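Local coordinates for putative uncharacterized protein PH0242 (Pyrococcus horikoshii, PDB 3VU1), which is the C-terminal globular domain of an archaeal oligosaccharyltransferase of the AglB family, modelled with a bound calcium ion, at residues G348-P353 with L375-G380. Residues are numbered along the deposited sequence; the frame is centred on the assembly and turned at random.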
loop_
_atom_site.group_PDB
_atom_site.type_symbol
_atom_site.label_atom_id
_atom_site.label_comp_id
_atom_site.label_asym_id
_atom_site.label_seq_id
_atom_site.Cartn_x
_atom_site.Cartn_y
_atom_site.Cartn_z
ATOM N N GLY A 348 -11.306 -2.861 -14.915
ATOM C CA GLY A 348 -10.997 -2.747 -16.330
ATOM C C GLY A 348 -9.625 -2.155 -16.592
ATOM O O GLY A 348 -9.302 -1.078 -16.098
ATOM N N VAL A 349 -8.824 -2.876 -17.365
ATOM C CA VAL A 349 -7.522 -2.412 -17.829
ATOM C C VAL A 349 -7.628 -2.152 -19.342
ATOM O O VAL A 349 -8.209 -2.968 -20.076
ATOM C CB VAL A 349 -6.455 -3.498 -17.531
ATOM C CG1 VAL A 349 -5.069 -3.075 -17.959
ATOM C CG2 VAL A 349 -6.418 -3.759 -16.049
ATOM N N LEU A 350 -7.088 -1.026 -19.813
ATOM C CA LEU A 350 -7.043 -0.765 -21.279
ATOM C C LEU A 350 -6.185 -1.788 -22.001
ATOM O O LEU A 350 -5.037 -2.013 -21.608
ATOM C CB LEU A 350 -6.543 0.648 -21.589
ATOM C CG LEU A 350 -7.441 1.686 -20.932
ATOM C CD1 LEU A 350 -6.846 3.068 -21.121
ATOM C CD2 LEU A 350 -8.883 1.604 -21.434
ATOM N N THR A 351 -6.742 -2.426 -23.030
ATOM C CA THR A 351 -5.988 -3.483 -23.731
ATOM C C THR A 351 -5.477 -3.094 -25.120
ATOM O O THR A 351 -4.668 -3.819 -25.714
ATOM C CB THR A 351 -6.762 -4.805 -23.831
ATOM O OG1 THR A 351 -8.132 -4.530 -24.157
ATOM C CG2 THR A 351 -6.664 -5.566 -22.514
ATOM N N GLY A 352 -5.961 -1.967 -25.630
ATOM C CA GLY A 352 -5.429 -1.385 -26.843
ATOM C C GLY A 352 -5.420 0.120 -26.721
ATOM O O GLY A 352 -5.860 0.663 -25.705
ATOM N N PRO A 353 -4.954 0.812 -27.774
ATOM C CA PRO A 353 -4.852 2.273 -27.728
ATOM C C PRO A 353 -6.229 2.940 -27.673
ATOM O O PRO A 353 -7.213 2.363 -28.081
ATOM C CB PRO A 353 -4.134 2.606 -29.038
ATOM C CG PRO A 353 -4.556 1.515 -29.972
ATOM C CD PRO A 353 -4.712 0.279 -29.130
ATOM N N LEU A 375 -15.348 8.242 -28.838
ATOM C CA LEU A 375 -14.281 7.715 -28.005
ATOM C C LEU A 375 -14.343 6.223 -28.111
ATOM O O LEU A 375 -15.416 5.647 -27.914
ATOM C CB LEU A 375 -14.506 8.152 -26.558
ATOM C CG LEU A 375 -13.794 7.463 -25.387
ATOM C CD1 LEU A 375 -12.305 7.801 -25.353
ATOM C CD2 LEU A 375 -14.478 7.838 -24.070
ATOM N N GLU A 376 -13.205 5.604 -28.436
ATOM C CA GLU A 376 -13.118 4.151 -28.629
ATOM C C GLU A 376 -12.101 3.504 -27.688
ATOM O O GLU A 376 -10.902 3.782 -27.763
ATOM C CB GLU A 376 -12.765 3.806 -30.074
ATOM C CG GLU A 376 -13.811 4.203 -31.113
ATOM C CD GLU A 376 -13.185 4.752 -32.398
ATOM O OE1 GLU A 376 -12.501 3.982 -33.127
ATOM O OE2 GLU A 376 -13.370 5.969 -32.669
ATOM N N LEU A 377 -12.599 2.639 -26.807
ATOM C CA LEU A 377 -11.789 1.961 -25.800
ATOM C C LEU A 377 -11.925 0.478 -25.986
ATOM O O LEU A 377 -12.988 -0.014 -26.352
ATOM C CB LEU A 377 -12.314 2.241 -24.396
ATOM C CG LEU A 377 -12.515 3.672 -23.962
ATOM C CD1 LEU A 377 -13.694 3.778 -23.018
ATOM C CD2 LEU A 377 -11.252 4.174 -23.302
ATOM N N LYS A 378 -10.845 -0.229 -25.703
ATOM C CA LYS A 378 -10.888 -1.655 -25.523
ATOM C C LYS A 378 -10.395 -1.910 -24.093
ATOM O O LYS A 378 -9.290 -1.498 -23.706
ATOM C CB LYS A 378 -10.028 -2.365 -26.587
ATOM C CG LYS A 378 -10.821 -2.982 -27.740
ATOM C CD LYS A 378 -10.385 -2.523 -29.145
ATOM C CE LYS A 378 -8.892 -2.694 -29.449
ATOM N NZ LYS A 378 -8.400 -4.102 -29.378
ATOM N N VAL A 379 -11.229 -2.573 -23.302
ATOM C CA VAL A 379 -10.918 -2.821 -21.900
ATOM C C VAL A 379 -11.094 -4.288 -21.528
ATOM O O VAL A 379 -12.008 -4.945 -22.026
ATOM C CB VAL A 379 -11.751 -1.901 -20.987
ATOM C CG1 VAL A 379 -13.238 -2.117 -21.200
ATOM C CG2 VAL A 379 -11.370 -2.096 -19.532
ATOM N N GLY A 380 -10.207 -4.791 -20.668
ATOM C CA GLY A 380 -10.255 -6.183 -20.194
ATOM C C GLY A 380 -10.679 -6.284 -18.733
ATOM O O GLY A 380 -10.218 -5.500 -17.897
#
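V349 and G380 face each other as an antiparallel hydrogen-bonded pair where strands 336-356 and 372-381 run side by side in an antiparallel beta-sheet, both segments lying within the Peripheral 2 domain. V349 N gives a bond of 3.0 Å to G380 O, and G380 N returns one of 2.8 Å to V349 O. At the next, non-hydrogen-bonded pair, L350 and V379 put their side chains on one face, whereas V349 projects from the other. L350, its CG anti to the carbonyl carbon (chi1 -59°), brings CD2 obliquely across to CD2 of L377, 4.0 Å away. F475 of strand 464-487 packs against L377 and V379, while L350 rests on P363. The CG2 branch of V379 is anti to its own backbone N and reaches the backbone of G348, a residue with no side chain to obstruct it.

Past L350, segment 348-353 turns away from 375-380, and K378 O becomes the last backbone acceptor between them. T351 N binds it nearly straight, at 170°, but approaches from above the carbonyl plane. The side chain of K378, bent at chi2, chi3 and chi4, starts beside the same threonine, with CB 3.8 Å from T351 OG1. T351 also turns its hydroxyl between its own backbone N and carbonyl carbon (chi1 42°), which places OG1 3.3 Å from K378 O, a weak second hydrogen bond.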